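Local coordinates for protein glycine oxidase (Bacillus cereus ATCC 14579, PDB 7CYX) that probably oxidises glycine with molecular oxygen to glyoxylate, hydrogen peroxide and ammonium, using a bound FAD cofactor, a step in thiamine diphosphate biosynthesis, at residues Gln356-His359 / Leu360-Ser363. Numbering follows the deposited sequence.
Sequences QENH and LLDS
The side chains of H359 and L360, neighbours in sequence, run alongside each other in the same direction, where the loop after helix 341-352 enters the short helix 360-365. The junction is a worked example of how a loop meets the first turn of a helix, through a backbone bond and a water bridge. Of the L360 side chain, CD1 makes the contact with the ring, 3.7 Å from CD2 of H359 and equally near its NE2; the backbone N of L360 also lies close to the ring, obliquely. With chi1 of 72°, CG of H359 stands between its own backbone N and carbonyl carbon, which turns the ring back over the incoming loop. There ND1 donates to the carbonyl O of E357 at 3.0 Å; the bond is bent, 132° at the hydrogen, and the donor stands above the carbonyl plane. At the edge of the ring, in its plane, lies CG of Q356. The first helical turn is closed by the backbone, N of S363 donating to O of H359 at 3.1 Å and 155°, while CB of S363 rests 3.3 Å from the same oxygen. On N358, the centre of an inverse gamma turn, OD1 accepts a hydrogen bond from a water whose oxygen, 3.0 Å from N of L361, accepts a bond from that amide; ND2 of N358 is held by the carbonyl of E320. L360 itself packs on L65 of helix 61-70. The chemistry thus divides the work: a water bridges OD1 of N358 and the N-H of L361, and the bond to E357 probably limits, without tightly fixing, the rotation of an exposed imidazole whose CD2-NE2 side is met obliquely by a methyl of a buried leucine.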
ATOM      1  N   GLN A 356       4.517 -22.822 -25.769  1.00 64.58           N
ATOM      2  CA  GLN A 356       4.845 -21.818 -26.794  1.00 60.58           C
ATOM      3  C   GLN A 356       6.244 -22.138 -27.349  1.00 58.83           C
ATOM      4  O   GLN A 356       7.049 -22.789 -26.670  1.00 60.95           O
ATOM      5  CB  GLN A 356       4.670 -20.423 -26.174  1.00 62.36           C
ATOM      6  CG  GLN A 356       4.425 -19.307 -27.181  1.00 67.41           C
ATOM      7  CD  GLN A 356       3.706 -18.088 -26.644  1.00 64.05           C
ATOM      8  OE1 GLN A 356       3.766 -17.009 -27.235  1.00 60.66           O
ATOM      9  NE2 GLN A 356       3.002 -18.245 -25.534  1.00 57.06           N
ATOM     10  N   GLU A 357       6.505 -21.741 -28.607  1.00 69.94           N
ATOM     11  CA  GLU A 357       7.814 -21.942 -29.288  1.00 67.95           C
ATOM     12  C   GLU A 357       8.770 -20.809 -28.901  1.00 73.02           C
ATOM     13  O   GLU A 357       8.331 -19.719 -28.485  1.00 71.68           O
ATOM     14  CB  GLU A 357       7.706 -21.949 -30.822  1.00 71.41           C
ATOM     15  CG  GLU A 357       6.797 -23.028 -31.406  1.00 75.79           C
ATOM     16  CD  GLU A 357       7.091 -24.475 -31.029  1.00 76.33           C
ATOM     17  OE1 GLU A 357       8.142 -24.744 -30.416  1.00 74.60           O
ATOM     18  OE2 GLU A 357       6.253 -25.341 -31.342  1.00 81.67           O
ATOM     19  N   ASN A 358      10.072 -21.072 -29.094  1.00 67.39           N
ATOM     20  CA  ASN A 358      11.175 -20.182 -28.713  1.00 59.78           C
ATOM     21  C   ASN A 358      11.323 -19.049 -29.740  1.00 56.95           C
ATOM     22  O   ASN A 358      12.392 -18.847 -30.282  1.00 63.12           O
ATOM     23  CB  ASN A 358      12.474 -20.980 -28.586  1.00 54.21           C
ATOM     24  CG  ASN A 358      13.520 -20.294 -27.739  1.00 57.47           C
ATOM     25  OD1 ASN A 358      13.229 -19.294 -27.087  1.00 56.33           O
ATOM     26  ND2 ASN A 358      14.728 -20.838 -27.719  1.00 53.62           N
ATOM     27  N   HIS A 359      10.245 -18.302 -29.986  1.00 52.55           N
ATOM     28  CA  HIS A 359      10.146 -17.432 -31.156  1.00 58.14           C
ATOM     29  C   HIS A 359      10.405 -15.959 -30.804  1.00 58.88           C
ATOM     30  O   HIS A 359      10.463 -15.097 -31.694  1.00 58.63           O
ATOM     31  CB  HIS A 359       8.767 -17.591 -31.827  1.00 58.44           C
ATOM     32  CG  HIS A 359       7.622 -17.000 -31.069  1.00 56.97           C
ATOM     33  ND1 HIS A 359       6.865 -17.743 -30.168  1.00 58.54           N
ATOM     34  CD2 HIS A 359       7.086 -15.757 -31.091  1.00 59.74           C
ATOM     35  CE1 HIS A 359       5.925 -16.969 -29.654  1.00 60.86           C
ATOM     36  NE2 HIS A 359       6.037 -15.736 -30.208  1.00 56.83           N
ATOM     37  N   LEU A 360      10.525 -15.641 -29.513  1.00 62.22           N
ATOM     38  CA  LEU A 360      10.583 -14.233 -29.131  1.00 60.53           C
ATOM     39  C   LEU A 360      12.044 -13.748 -29.192  1.00 56.16           C
ATOM     40  O   LEU A 360      12.279 -12.570 -29.360  1.00 53.90           O
ATOM     41  CB  LEU A 360       9.928 -14.067 -27.755  1.00 61.22           C
ATOM     42  CG  LEU A 360       8.812 -13.019 -27.622  1.00 66.76           C
ATOM     43  CD1 LEU A 360       7.923 -12.886 -28.862  1.00 61.98           C
ATOM     44  CD2 LEU A 360       7.951 -13.332 -26.407  1.00 70.81           C
ATOM     45  N   LEU A 361      13.016 -14.667 -29.119  1.00 49.26           N
ATOM     46  CA  LEU A 361      14.424 -14.342 -29.417  1.00 56.56           C
ATOM     47  C   LEU A 361      14.530 -13.753 -30.829  1.00 58.82           C
ATOM     48  O   LEU A 361      14.971 -12.608 -31.009  1.00 57.98           O
ATOM     49  CB  LEU A 361      15.279 -15.607 -29.268  1.00 63.45           C
ATOM     50  CG  LEU A 361      16.228 -15.663 -28.066  1.00 66.75           C
ATOM     51  CD1 LEU A 361      15.584 -15.128 -26.800  1.00 64.78           C
ATOM     52  CD2 LEU A 361      16.727 -17.084 -27.840  1.00 74.15           C
ATOM     53  N   ASP A 362      14.079 -14.547 -31.806  1.00 66.27           N
ATOM     54  CA  ASP A 362      14.071 -14.220 -33.226  1.00 67.08           C
ATOM     55  C   ASP A 362      13.314 -12.911 -33.471  1.00 65.16           C
ATOM     56  O   ASP A 362      13.819 -11.995 -34.105  1.00 65.80           O
ATOM     57  CB  ASP A 362      13.419 -15.346 -34.034  1.00 73.83           C
ATOM     58  CG  ASP A 362      14.208 -15.749 -35.270  1.00 83.57           C
ATOM     59  OD1 ASP A 362      14.704 -14.839 -35.981  1.00 80.58           O
ATOM     60  OD2 ASP A 362      14.330 -16.977 -35.507  1.00 83.54           O
ATOM     61  N   SER A 363      12.085 -12.844 -32.963  1.00 59.76           N
ATOM     62  CA  SER A 363      11.183 -11.758 -33.270  1.00 60.35           C
ATOM     63  C   SER A 363      11.725 -10.412 -32.756  1.00 56.28           C
ATOM     64  O   SER A 363      11.584  -9.390 -33.419  1.00 53.22           O
ATOM     65  CB  SER A 363       9.810 -12.050 -32.710  1.00 67.21           C
ATOM     66  OG  SER A 363       8.994 -10.882 -32.727  1.00 75.47           O
TER
HETATM   67  O   HOH W   1      12.267 -16.959 -27.257  1.00 55.42           O